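Local coordinates for ABC transporter substrate-binding protein (Rhizobium radiobacter, PDB 6TFX) that binds mannopinic acid in the periplasm as the solute-binding protein of an ABC transporter that imports mannityl-opines, at residues F93-A98 with Q114-V119; P260-I265 with N328-T333; R229-L234 with N240-I245; I425-T430 with I438-E443; F42-A47 with A483-E488. All coordinates share one frame; numbering follows the deposited sequence.

Contact 1 of 5, residues F93-A98 with Q114-V119; sequences FSLDKA and QKVEAV
Asp96 on helix 88-98 and Val116 on strand 113-118 mark the nearest backbone approach, their CA atoms 7.1 Å apart, and side chains alone bridge the gap. Val116 is the residue that reaches across, and its two methyls have different tasks. CG2 lies 4.0 Å from Leu95 CB, at the root of the leucine. CG1, which a chi1 of -175° carries away from the backbone N, meets the far end of the same side chain, 4.1 Å from Leu95 CD1. The leucine stands roughly perpendicular to the valine and passes across its two methyls, CB at one and CD1 at the other. Strand 113-118 is an outermost strand of a four-stranded antiparallel sheet, order 57-62, 68-73, 123-128, 113-118, and helix 88-98 packs against one side of it. Where the strand pairs with 123-128, Gln114 and Lys115 both face Thr127, a classic beta bulge. Asp96 runs antiparallel to the valine side chain, OD1 lying 4.0 Å from Val116 CB without any bond between them. That oxygen is instead engaged by Arg99 NE in a salt bridge. Val92 of the helix also touches Val116, and Val124 of the adjacent strand packs on it as well.

Contact 2 of 5, residues P260-I265 with N328-T333; sequences PPFNDI and NGVTVT
Val330, at the start of strand 330-337, points toward the 260-265 loop and meets two of its residues with a single methyl. A chi1 of 168° swings CG1 to the side remote from the backbone N and places it 4.1 Å from Pro261 CG, the outer corner of the proline ring. The same methyl is 4.4 Å from Phe262 CZ, a looser contact at the far end of the aromatic ring. Thr331 turns its side chain away from the loop, as expected one step further along a strand, and Val332 turns back toward it. Strand 330-337 pairs in parallel with 358-365, and Phe358 of that partner touches both Val330 and Phe262. The loop presents its two apolar residues from a type I beta turn, Pro261 to Asp264, with a cis peptide bond before Pro261; Asp264 then N-caps helix 265-272. Val332 CG2 ends the sequence of contacts, 4.0 Å from Phe262 CE2, with the two side chains crossing at about a right angle. Both valine methyls approach the phenyl ring obliquely. Val267 and Leu271 of helix 265-272 touch the same ring.

Contact 3 of 5, residues R229-L234 with N240-I245; sequences RWLQRL and NVVDTI
Val242 is the tight centre of this contact, its two methyls parted between three residues of helix 228-235. CG1 takes two of them: Leu231 CD1 at 3.6 Å and, more loosely, Trp230 CZ3 at 4.0 Å, the indole being met obliquely. Trp230 reaches this far because a chi1 of 173° stretches the side chain out from its backbone N. CG2 turns to the next helical turn and rests 3.8 Å from Leu234 CB. Leu234 CD2 in turn lies over one face of the indole, offset toward its rim, while Trp230 NE1 bonds to Asp211. The short segments run roughly antiparallel (146°) with their axes 9.0 Å apart; a short connection carries the chain from helix 228-235 back along strand 240-255, which lies in the mixed sheet. At the turn end the chemistry is polar: Asn240 ND2 donates to Leu234 O at 3.1 Å, fairly straight at 161° and nearly in the asparagine amide plane. Lys467 holds the other end of that amide, at OD1. The looser side begins past Val242, where Thr244 CG2 stays 4.8 Å from Leu231 CD1. Arg229, Gln232 and Arg233 are exposed, and Asp243 faces away from the helix to pair with Arg466 of strand 454-467.

Contact 4 of 5, residues I425-T430 with I438-E443; sequences IEAART and IELWKE
Ala428 is the bump at the centre of this helix pair, its methyl set in a hollow formed by Leu440 and Trp441. The floor is Leu440 CB, 3.6 Å from Ala428 CB; the wall is the indole, its five-membered ring turned face-on to the methyl. Trp441 CG stands opposite the carbonyl carbon (chi1 -81°), which swings the indole to Ala428. Ala428 CB lies 3.6 Å from the centroid of the five-membered ring and 29° off its normal, a CH-pi contact over the face, displaced toward NE1 and CD1. With so small a residue at the crossing, the backbones come close: the CA atoms of Ala428 and Leu440 are 5.3 Å apart and the segment axes 8.4 Å. Leu440 is the answering bump. Its CD1 rests on the backbone where Ala427 and Ala428 join, 4.0 Å from Ala427 CB. Beside the hollow, a water in the plane of the indole accepts from Trp441 NE1 at 2.9 Å and donates to Ile425 O at 2.8 Å. Helices 422-430 and 434-450 form an antiparallel alpha-alpha hairpin; the segments cross at -156°. Helix 392-400 packs against it, Leu396 touching both Ile425 and Trp441, while Asp393 and Thr397 hold the Arg429 guanidinium.

Contact 5 of 5, residues F42-A47 with A483-E488; sequences FAPGSA and APLITE
Leu485 leaves its backbone in an extended line (chi1 -180°), and a chi2 of 71° sets CD1 to one side and leaves CD2 to extend the chain toward Pro44. That one methyl does most of the touching. It lies against the side of Pro44 where ring and backbone join, 3.8 Å from Pro44 CA and 3.9 Å from Pro44 CB. Further round the turn, the same CD2 is a looser 4.4 Å from Gly45 N. Thr487, two residues on, points the same way but only brushes the proline, its CG2 4.5 Å from Pro44 CB. The threonine hydroxyl takes no part across the contact and bonds to Gln489 NE2. No hydrogen bond joins the two segments, and the contact is a small apolar patch.

The proline is presented by a type II beta turn from Ala43 to Ser46, closed by Ser46 N to Ala43 O at 2.9 Å. Gly45 occupies the third position with a positive phi of 89°, a backbone angle at which a CB would collide with the Pro44 carbonyl oxygen. Backbone bonds from Gly45 to Lys477 and Gly478 attach the same turn to a nearby part of the C-terminal region. Ser33 of helix 26-35 also touches the Leu485 side chain, and Tyr34 OH bonds to Pro484 O. Here segments separated by more than 430 residues meet. Such a return of the C-terminal chain to the N-terminal part is consistent with the periplasmic binding protein fold, whose lobes are not each built from one continuous run of sequence.

In the fold
Contacts 1 and 3 are buried, each setting a helix against a strand, but contact 1 has no hydrogen bond across it, only apolar packing and a carboxylate oxygen held by Arg99, whereas contact 3 adds a side-chain-to-backbone hydrogen bond at its turn. Contact 4, partly buried, pairs two helices and has a bridging water. Contacts 2 and 5, also partly buried, rely on prolines in beta turns and on aliphatic methyls, with the Phe262 ring added in contact 2. Contacts 3 and 4 join elements adjacent in sequence; contact 5 spans nearly the whole chain, and the other four are nested inside its loop. Only contacts 3 and 5 touch, Ile245 CD1 packing 3.6 Å from Pro484 N.

Contact 1 of 5, residues F93-A98 with Q114-V119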
# COMPACT_ATOMS: atom_id res chain seq x y z
N PHE A 93 17.11 16.94 2.33
CA PHE A 93 16.39 17.18 1.10
C PHE A 93 15.21 16.20 0.95
O PHE A 93 14.08 16.61 0.62
CB PHE A 93 17.34 17.05 -0.10
CG PHE A 93 16.61 17.10 -1.43
CD1 PHE A 93 16.23 18.32 -1.99
CD2 PHE A 93 16.26 15.93 -2.09
CE1 PHE A 93 15.51 18.35 -3.19
CE2 PHE A 93 15.53 15.97 -3.28
CZ PHE A 93 15.16 17.18 -3.82
N SER A 94 15.47 14.92 1.22
CA SER A 94 14.45 13.88 1.03
C SER A 94 13.27 14.03 1.96
O SER A 94 12.12 13.97 1.50
CB SER A 94 15.05 12.49 1.18
OG SER A 94 16.07 12.29 0.22
N LEU A 95 13.54 14.18 3.27
CA LEU A 95 12.46 14.31 4.27
C LEU A 95 11.70 15.60 4.10
O LEU A 95 10.47 15.61 4.24
CB LEU A 95 12.99 14.14 5.70
CG LEU A 95 13.51 12.74 6.00
CD1 LEU A 95 14.00 12.67 7.44
CD2 LEU A 95 12.41 11.65 5.78
N ASP A 96 12.40 16.70 3.67
CA ASP A 96 11.63 17.92 3.43
C ASP A 96 10.74 17.75 2.20
O ASP A 96 9.68 18.37 2.12
CB ASP A 96 12.57 19.12 3.20
CG ASP A 96 13.19 19.66 4.47
OD1 ASP A 96 12.72 19.29 5.59
OD2 ASP A 96 14.15 20.48 4.36
N LYS A 97 11.21 16.96 1.22
CA LYS A 97 10.40 16.69 0.02
C LYS A 97 9.19 15.83 0.42
O LYS A 97 8.07 16.17 0.09
CB LYS A 97 11.24 15.99 -1.06
CG LYS A 97 10.47 15.74 -2.36
CD LYS A 97 11.39 15.11 -3.40
CE LYS A 97 10.66 14.74 -4.67
NZ LYS A 97 9.61 13.71 -4.42
N ALA A 98 9.43 14.76 1.21
CA ALA A 98 8.37 13.84 1.66
C ALA A 98 7.26 14.58 2.41
O ALA A 98 6.09 14.22 2.26
CB ALA A 98 8.97 12.78 2.57
N GLN A 114 8.71 19.22 12.60
CA GLN A 114 8.89 20.67 12.56
C GLN A 114 10.06 21.00 11.63
O GLN A 114 9.92 21.84 10.73
CB GLN A 114 9.14 21.23 13.96
CG GLN A 114 9.14 22.74 13.97
CD GLN A 114 9.84 23.33 15.16
OE1 GLN A 114 9.82 22.79 16.27
NE2 GLN A 114 10.48 24.49 14.94
N LYS A 115 11.24 20.38 11.88
CA LYS A 115 12.40 20.63 11.03
C LYS A 115 13.32 19.43 10.94
O LYS A 115 13.27 18.54 11.78
CB LYS A 115 13.15 21.91 11.43
CG LYS A 115 13.38 22.09 12.91
CD LYS A 115 13.82 23.51 13.25
CE LYS A 115 14.26 23.58 14.69
NZ LYS A 115 14.72 24.95 15.05
N VAL A 116 14.12 19.41 9.86
CA VAL A 116 15.11 18.36 9.61
C VAL A 116 16.37 19.15 9.26
O VAL A 116 16.35 19.96 8.32
CB VAL A 116 14.70 17.40 8.46
CG1 VAL A 116 15.72 16.26 8.33
CG2 VAL A 116 13.29 16.84 8.69
N GLU A 117 17.44 18.93 10.03
CA GLU A 117 18.68 19.70 9.87
C GLU A 117 19.92 18.82 9.79
O GLU A 117 20.02 17.81 10.48
CB GLU A 117 18.84 20.66 11.06
CG GLU A 117 17.71 21.66 11.20
CD GLU A 117 17.70 22.48 12.47
OE1 GLU A 117 17.57 21.90 13.57
OE2 GLU A 117 17.80 23.72 12.35
N ALA A 118 20.89 19.25 8.96
CA ALA A 118 22.17 18.57 8.83
C ALA A 118 23.10 19.23 9.84
O ALA A 118 23.50 20.39 9.64
CB ALA A 118 22.72 18.74 7.42
N VAL A 119 23.41 18.53 10.95
CA VAL A 119 24.30 19.06 12.00
C VAL A 119 25.73 19.04 11.45
O VAL A 119 26.50 19.98 11.65
CB VAL A 119 24.16 18.26 13.32
CG1 VAL A 119 25.15 18.74 14.38
CG2 VAL A 119 22.73 18.35 13.84

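Contact 2 of 5, residues P260-I265 with N328-T333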
# COMPACT_ATOMS: atom_id res chain seq x y z
N PRO A 260 -25.60 12.64 -5.60
CA PRO A 260 -26.84 11.87 -5.75
C PRO A 260 -26.61 10.67 -6.67
O PRO A 260 -25.80 10.78 -7.61
CB PRO A 260 -27.80 12.87 -6.40
CG PRO A 260 -27.28 14.22 -5.96
CD PRO A 260 -25.78 14.05 -6.02
N PRO A 261 -27.29 9.53 -6.44
CA PRO A 261 -28.32 9.29 -5.42
C PRO A 261 -27.76 8.87 -4.07
O PRO A 261 -28.52 8.61 -3.13
CB PRO A 261 -29.13 8.13 -6.03
CG PRO A 261 -28.07 7.31 -6.76
CD PRO A 261 -27.15 8.38 -7.36
N PHE A 262 -26.42 8.77 -3.98
CA PHE A 262 -25.76 8.26 -2.78
C PHE A 262 -25.62 9.29 -1.65
O PHE A 262 -25.02 8.97 -0.60
CB PHE A 262 -24.43 7.62 -3.14
CG PHE A 262 -24.62 6.34 -3.94
CD1 PHE A 262 -24.95 5.14 -3.30
CD2 PHE A 262 -24.50 6.34 -5.33
CE1 PHE A 262 -25.16 3.96 -4.04
CE2 PHE A 262 -24.72 5.17 -6.06
CZ PHE A 262 -25.05 3.99 -5.41
N ASN A 263 -26.17 10.50 -1.84
CA ASN A 263 -26.23 11.49 -0.76
C ASN A 263 -27.41 11.17 0.19
O ASN A 263 -27.51 11.79 1.25
CB ASN A 263 -26.25 12.92 -1.26
CG ASN A 263 -27.46 13.23 -2.08
OD1 ASN A 263 -28.04 12.37 -2.74
ND2 ASN A 263 -27.89 14.50 -2.05
N ASP A 264 -28.28 10.20 -0.18
CA ASP A 264 -29.37 9.74 0.68
C ASP A 264 -28.82 8.51 1.43
O ASP A 264 -28.45 7.51 0.80
CB ASP A 264 -30.60 9.34 -0.15
CG ASP A 264 -31.84 8.96 0.65
OD1 ASP A 264 -31.71 8.53 1.82
OD2 ASP A 264 -32.95 9.11 0.12
N ILE A 265 -28.74 8.59 2.77
CA ILE A 265 -28.22 7.46 3.55
C ILE A 265 -28.97 6.15 3.26
O ILE A 265 -28.36 5.09 3.31
CB ILE A 265 -28.18 7.80 5.06
CG1 ILE A 265 -27.25 6.79 5.81
CG2 ILE A 265 -29.60 7.92 5.68
CD1 ILE A 265 -26.86 7.17 7.24
N ASN A 328 -37.77 0.88 -9.04
CA ASN A 328 -37.23 -0.01 -10.08
C ASN A 328 -35.71 -0.21 -9.93
O ASN A 328 -35.07 -0.76 -10.83
CB ASN A 328 -37.57 0.53 -11.48
CG ASN A 328 -39.05 0.59 -11.75
OD1 ASN A 328 -39.78 -0.39 -11.58
ND2 ASN A 328 -39.52 1.75 -12.17
N GLY A 329 -35.17 0.16 -8.77
CA GLY A 329 -33.75 0.02 -8.49
C GLY A 329 -32.92 1.23 -8.89
O GLY A 329 -33.44 2.22 -9.42
N VAL A 330 -31.60 1.11 -8.67
CA VAL A 330 -30.59 2.13 -8.95
C VAL A 330 -29.57 1.58 -9.94
O VAL A 330 -29.13 0.44 -9.81
CB VAL A 330 -29.89 2.57 -7.62
CG1 VAL A 330 -28.65 3.42 -7.87
CG2 VAL A 330 -30.86 3.34 -6.72
N THR A 331 -29.17 2.42 -10.91
CA THR A 331 -28.09 2.04 -11.82
C THR A 331 -26.94 2.98 -11.53
O THR A 331 -27.16 4.17 -11.25
CB THR A 331 -28.55 2.13 -13.28
OG1 THR A 331 -28.87 3.50 -13.59
CG2 THR A 331 -29.77 1.24 -13.54
N VAL A 332 -25.71 2.47 -11.61
CA VAL A 332 -24.55 3.32 -11.34
C VAL A 332 -23.38 2.82 -12.17
O VAL A 332 -23.21 1.61 -12.33
CB VAL A 332 -24.24 3.35 -9.80
CG1 VAL A 332 -24.25 1.97 -9.16
CG2 VAL A 332 -22.96 4.12 -9.46
N THR A 333 -22.56 3.73 -12.69
CA THR A 333 -21.34 3.40 -13.43
C THR A 333 -20.16 3.71 -12.50
O THR A 333 -20.06 4.82 -11.98
CB THR A 333 -21.24 4.19 -14.73
OG1 THR A 333 -22.25 3.75 -15.65
CG2 THR A 333 -19.85 4.07 -15.39

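Contact 3 of 5, residues R229-L234 with N240-I245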
# COMPACT_ATOMS: atom_id res chain seq x y z
N ARG A 229 -8.43 -21.65 -5.97
CA ARG A 229 -8.25 -22.57 -7.10
C ARG A 229 -6.85 -22.42 -7.71
O ARG A 229 -6.19 -23.42 -8.04
CB ARG A 229 -9.35 -22.33 -8.14
CG ARG A 229 -10.71 -22.90 -7.67
CD ARG A 229 -11.89 -22.02 -8.06
NE ARG A 229 -13.07 -22.29 -7.23
CZ ARG A 229 -13.44 -21.57 -6.16
NH1 ARG A 229 -14.52 -21.90 -5.47
NH2 ARG A 229 -12.72 -20.52 -5.79
N TRP A 230 -6.36 -21.17 -7.80
CA TRP A 230 -5.02 -20.88 -8.29
C TRP A 230 -4.03 -21.43 -7.24
O TRP A 230 -3.07 -22.13 -7.57
CB TRP A 230 -4.85 -19.35 -8.47
CG TRP A 230 -3.44 -18.97 -8.80
CD1 TRP A 230 -2.88 -18.89 -10.04
CD2 TRP A 230 -2.40 -18.68 -7.86
NE1 TRP A 230 -1.54 -18.59 -9.94
CE2 TRP A 230 -1.21 -18.47 -8.61
CE3 TRP A 230 -2.33 -18.60 -6.46
CZ2 TRP A 230 0.01 -18.17 -8.00
CZ3 TRP A 230 -1.12 -18.30 -5.85
CH2 TRP A 230 0.04 -18.10 -6.62
N LEU A 231 -4.30 -21.14 -5.96
CA LEU A 231 -3.49 -21.56 -4.82
C LEU A 231 -3.31 -23.09 -4.80
O LEU A 231 -2.18 -23.56 -4.67
CB LEU A 231 -4.13 -21.02 -3.51
CG LEU A 231 -3.54 -21.39 -2.16
CD1 LEU A 231 -2.22 -20.72 -1.94
CD2 LEU A 231 -4.49 -20.97 -1.05
N GLN A 232 -4.39 -23.84 -5.03
CA GLN A 232 -4.36 -25.31 -5.03
C GLN A 232 -3.64 -25.89 -6.24
O GLN A 232 -2.92 -26.88 -6.10
CB GLN A 232 -5.79 -25.87 -4.86
CG GLN A 232 -6.39 -25.66 -3.46
CD GLN A 232 -5.58 -26.27 -2.34
OE1 GLN A 232 -4.82 -25.59 -1.64
NE2 GLN A 232 -5.71 -27.58 -2.14
N ARG A 233 -3.81 -25.26 -7.43
CA ARG A 233 -3.16 -25.70 -8.68
C ARG A 233 -1.64 -25.52 -8.59
O ARG A 233 -0.90 -26.32 -9.16
CB ARG A 233 -3.74 -24.92 -9.87
CG ARG A 233 -3.48 -25.57 -11.23
CD ARG A 233 -3.76 -24.64 -12.40
NE ARG A 233 -5.18 -24.31 -12.56
CZ ARG A 233 -6.01 -24.94 -13.39
NH1 ARG A 233 -5.58 -25.95 -14.14
NH2 ARG A 233 -7.28 -24.56 -13.48
N LEU A 234 -1.17 -24.46 -7.88
CA LEU A 234 0.25 -24.18 -7.71
C LEU A 234 0.90 -25.08 -6.65
O LEU A 234 1.97 -25.64 -6.91
CB LEU A 234 0.47 -22.67 -7.39
CG LEU A 234 0.70 -21.72 -8.58
CD1 LEU A 234 2.04 -21.94 -9.24
CD2 LEU A 234 -0.42 -21.80 -9.63
N ASN A 240 6.97 -26.12 -6.37
CA ASN A 240 6.47 -24.76 -6.13
C ASN A 240 6.24 -24.52 -4.66
O ASN A 240 5.87 -25.44 -3.92
CB ASN A 240 5.16 -24.55 -6.88
CG ASN A 240 5.27 -24.62 -8.38
OD1 ASN A 240 6.33 -24.37 -8.98
ND2 ASN A 240 4.17 -24.93 -9.03
N VAL A 241 6.43 -23.27 -4.25
CA VAL A 241 6.18 -22.80 -2.89
C VAL A 241 5.30 -21.57 -3.07
O VAL A 241 5.63 -20.70 -3.89
CB VAL A 241 7.48 -22.44 -2.12
CG1 VAL A 241 7.17 -21.78 -0.77
CG2 VAL A 241 8.37 -23.67 -1.92
N VAL A 242 4.20 -21.50 -2.32
CA VAL A 242 3.35 -20.32 -2.38
C VAL A 242 3.55 -19.55 -1.08
O VAL A 242 3.42 -20.12 0.01
CB VAL A 242 1.85 -20.60 -2.69
CG1 VAL A 242 1.04 -19.30 -2.64
CG2 VAL A 242 1.69 -21.27 -4.05
N ASP A 243 3.92 -18.27 -1.20
CA ASP A 243 4.09 -17.40 -0.04
C ASP A 243 2.84 -16.54 0.08
O ASP A 243 2.43 -15.94 -0.92
CB ASP A 243 5.31 -16.48 -0.23
CG ASP A 243 6.64 -17.22 -0.11
OD1 ASP A 243 6.81 -18.00 0.88
OD2 ASP A 243 7.50 -17.03 -0.99
N THR A 244 2.23 -16.50 1.29
CA THR A 244 1.08 -15.61 1.56
C THR A 244 1.70 -14.55 2.45
O THR A 244 2.28 -14.89 3.49
CB THR A 244 -0.11 -16.36 2.16
OG1 THR A 244 0.29 -16.99 3.37
CG2 THR A 244 -0.70 -17.38 1.17
N ILE A 245 1.66 -13.29 2.00
CA ILE A 245 2.43 -12.18 2.58
C ILE A 245 1.58 -11.16 3.30
O ILE A 245 0.64 -10.60 2.71
CB ILE A 245 3.30 -11.50 1.46
CG1 ILE A 245 3.96 -12.54 0.51
CG2 ILE A 245 4.35 -10.52 2.05
CD1 ILE A 245 4.68 -11.99 -0.71

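Contact 4 of 5, residues I425-T430 with I438-E443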
# COMPACT_ATOMS: atom_id res chain seq x y z
N ILE A 425 -10.90 11.28 15.17
CA ILE A 425 -9.61 10.94 14.56
C ILE A 425 -8.53 11.88 15.13
O ILE A 425 -7.46 11.43 15.54
CB ILE A 425 -9.72 11.03 13.01
CG1 ILE A 425 -10.62 9.87 12.50
CG2 ILE A 425 -8.32 10.95 12.38
CD1 ILE A 425 -11.02 9.98 11.01
N GLU A 426 -8.81 13.20 15.14
CA GLU A 426 -7.84 14.17 15.65
C GLU A 426 -7.56 13.94 17.13
O GLU A 426 -6.39 14.00 17.54
CB GLU A 426 -8.38 15.58 15.44
CG GLU A 426 -8.42 15.96 13.98
CD GLU A 426 -9.09 17.30 13.73
OE1 GLU A 426 -8.95 18.20 14.59
OE2 GLU A 426 -9.75 17.44 12.68
N ALA A 427 -8.62 13.74 17.94
CA ALA A 427 -8.40 13.54 19.39
C ALA A 427 -7.63 12.24 19.65
O ALA A 427 -6.75 12.22 20.51
CB ALA A 427 -9.72 13.51 20.15
N ALA A 428 -7.92 11.17 18.89
CA ALA A 428 -7.22 9.89 19.11
C ALA A 428 -5.74 10.01 18.78
O ALA A 428 -4.89 9.42 19.45
CB ALA A 428 -7.84 8.80 18.23
N ARG A 429 -5.42 10.76 17.72
CA ARG A 429 -4.05 10.87 17.23
C ARG A 429 -3.04 11.21 18.32
O ARG A 429 -1.97 10.61 18.36
CB ARG A 429 -3.96 11.90 16.09
CG ARG A 429 -2.69 11.71 15.30
CD ARG A 429 -2.59 12.67 14.14
NE ARG A 429 -3.65 12.44 13.16
CZ ARG A 429 -4.39 13.40 12.62
NH1 ARG A 429 -4.20 14.68 12.97
NH2 ARG A 429 -5.32 13.11 11.72
N THR A 430 -3.41 12.15 19.21
CA THR A 430 -2.52 12.67 20.25
C THR A 430 -2.94 12.29 21.67
O THR A 430 -2.33 12.77 22.62
CB THR A 430 -2.43 14.20 20.12
OG1 THR A 430 -3.74 14.74 20.25
CG2 THR A 430 -1.84 14.65 18.79
N ILE A 438 -7.68 4.07 22.12
CA ILE A 438 -8.35 2.93 21.48
C ILE A 438 -9.84 3.21 21.30
O ILE A 438 -10.38 2.99 20.21
CB ILE A 438 -8.13 1.63 22.34
CG1 ILE A 438 -6.65 1.14 22.30
CG2 ILE A 438 -9.10 0.49 21.97
CD1 ILE A 438 -6.09 0.75 20.94
N GLU A 439 -10.49 3.73 22.35
CA GLU A 439 -11.94 4.01 22.31
C GLU A 439 -12.30 5.10 21.31
O GLU A 439 -13.33 5.00 20.63
CB GLU A 439 -12.51 4.31 23.69
CG GLU A 439 -12.54 3.05 24.55
CD GLU A 439 -13.26 1.84 23.95
OE1 GLU A 439 -12.64 0.76 23.88
OE2 GLU A 439 -14.43 1.99 23.54
N LEU A 440 -11.44 6.11 21.18
CA LEU A 440 -11.65 7.19 20.17
C LEU A 440 -11.49 6.63 18.76
O LEU A 440 -12.31 6.95 17.88
CB LEU A 440 -10.70 8.37 20.40
CG LEU A 440 -11.02 9.20 21.64
CD1 LEU A 440 -9.82 10.01 22.10
CD2 LEU A 440 -12.25 10.09 21.41
N TRP A 441 -10.49 5.74 18.56
CA TRP A 441 -10.36 5.10 17.23
C TRP A 441 -11.58 4.25 16.93
O TRP A 441 -12.06 4.25 15.79
CB TRP A 441 -9.10 4.25 17.18
CG TRP A 441 -7.86 5.06 16.92
CD1 TRP A 441 -7.75 6.18 16.14
CD2 TRP A 441 -6.54 4.78 17.41
NE1 TRP A 441 -6.45 6.64 16.15
CE2 TRP A 441 -5.68 5.78 16.89
CE3 TRP A 441 -5.99 3.78 18.22
CZ2 TRP A 441 -4.31 5.81 17.19
CZ3 TRP A 441 -4.63 3.81 18.52
CH2 TRP A 441 -3.81 4.81 17.99
N LYS A 442 -12.10 3.51 17.94
CA LYS A 442 -13.30 2.67 17.71
C LYS A 442 -14.53 3.54 17.43
O LYS A 442 -15.31 3.22 16.53
CB LYS A 442 -13.54 1.74 18.92
CG LYS A 442 -12.44 0.69 19.07
CD LYS A 442 -12.88 -0.31 20.14
CE LYS A 442 -11.91 -1.45 20.27
NZ LYS A 442 -12.34 -2.39 21.35
N GLU A 443 -14.69 4.65 18.18
CA GLU A 443 -15.81 5.57 17.95
C GLU A 443 -15.78 6.09 16.50
O GLU A 443 -16.83 6.15 15.84
CB GLU A 443 -15.76 6.72 18.96
CG GLU A 443 -16.93 7.70 18.85
CD GLU A 443 -16.87 8.89 19.79
OE1 GLU A 443 -15.95 8.96 20.64
OE2 GLU A 443 -17.74 9.78 19.66
O HOH W 1 -6.14 9.14 14.77

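Contact 5 of 5, residues F42-A47 with A483-E488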
# COMPACT_ATOMS: atom_id res chain seq x y z
N PHE A 42 12.32 -1.84 8.15
CA PHE A 42 11.67 -3.01 8.70
C PHE A 42 12.69 -4.16 8.51
O PHE A 42 13.46 -4.16 7.54
CB PHE A 42 10.46 -3.36 7.83
CG PHE A 42 9.30 -2.46 8.15
CD1 PHE A 42 9.18 -1.20 7.55
CD2 PHE A 42 8.28 -2.89 8.98
CE1 PHE A 42 8.11 -0.36 7.87
CE2 PHE A 42 7.20 -2.05 9.28
CZ PHE A 42 7.14 -0.78 8.75
N ALA A 43 12.70 -5.15 9.41
CA ALA A 43 13.58 -6.29 9.20
C ALA A 43 13.13 -6.98 7.92
O ALA A 43 11.91 -7.15 7.72
CB ALA A 43 13.44 -7.28 10.36
N PRO A 44 14.07 -7.42 7.06
CA PRO A 44 13.66 -8.16 5.86
C PRO A 44 12.76 -9.34 6.24
O PRO A 44 13.08 -10.12 7.17
CB PRO A 44 14.99 -8.63 5.27
CG PRO A 44 15.98 -7.55 5.72
CD PRO A 44 15.53 -7.25 7.14
N GLY A 45 11.61 -9.42 5.57
CA GLY A 45 10.63 -10.46 5.84
C GLY A 45 9.59 -10.12 6.90
O GLY A 45 8.72 -10.94 7.19
N SER A 46 9.65 -8.91 7.46
CA SER A 46 8.66 -8.44 8.43
C SER A 46 7.96 -7.17 7.94
O SER A 46 8.59 -6.29 7.33
CB SER A 46 9.29 -8.14 9.78
OG SER A 46 8.30 -7.70 10.71
N ALA A 47 6.64 -7.08 8.23
CA ALA A 47 5.86 -5.87 7.95
C ALA A 47 5.49 -5.24 9.29
O ALA A 47 4.65 -4.34 9.32
CB ALA A 47 4.58 -6.21 7.19
N ALA A 483 4.37 -7.70 -1.01
CA ALA A 483 5.07 -8.32 -2.13
C ALA A 483 6.44 -8.80 -1.67
O ALA A 483 6.97 -8.27 -0.69
CB ALA A 483 5.23 -7.32 -3.26
N PRO A 484 7.04 -9.77 -2.37
CA PRO A 484 8.38 -10.23 -1.96
C PRO A 484 9.41 -9.10 -1.91
O PRO A 484 9.38 -8.16 -2.70
CB PRO A 484 8.77 -11.21 -3.07
CG PRO A 484 7.46 -11.70 -3.63
CD PRO A 484 6.56 -10.49 -3.57
N LEU A 485 10.35 -9.24 -0.97
CA LEU A 485 11.45 -8.31 -0.82
C LEU A 485 12.69 -9.06 -1.30
O LEU A 485 13.08 -10.08 -0.71
CB LEU A 485 11.63 -7.86 0.64
CG LEU A 485 12.77 -6.87 0.89
CD1 LEU A 485 12.44 -5.48 0.31
CD2 LEU A 485 13.10 -6.77 2.36
N ILE A 486 13.30 -8.56 -2.38
CA ILE A 486 14.53 -9.11 -2.92
C ILE A 486 15.66 -8.23 -2.38
O ILE A 486 15.59 -7.00 -2.45
CB ILE A 486 14.52 -9.20 -4.47
CG1 ILE A 486 13.32 -10.08 -4.92
CG2 ILE A 486 15.85 -9.76 -4.99
CD1 ILE A 486 13.00 -9.96 -6.34
N THR A 487 16.65 -8.87 -1.75
CA THR A 487 17.74 -8.14 -1.12
C THR A 487 19.08 -8.70 -1.60
O THR A 487 19.13 -9.59 -2.48
CB THR A 487 17.68 -8.27 0.43
OG1 THR A 487 18.07 -9.59 0.79
CG2 THR A 487 16.31 -7.91 1.04
N GLU A 488 20.17 -8.24 -0.97
CA GLU A 488 21.51 -8.76 -1.27
C GLU A 488 21.63 -10.24 -0.78
O GLU A 488 22.59 -10.93 -1.14
CB GLU A 488 22.60 -7.87 -0.62
CG GLU A 488 22.80 -8.03 0.89
CD GLU A 488 21.76 -7.43 1.80
OE1 GLU A 488 20.77 -6.85 1.29
OE2 GLU A 488 21.94 -7.52 3.03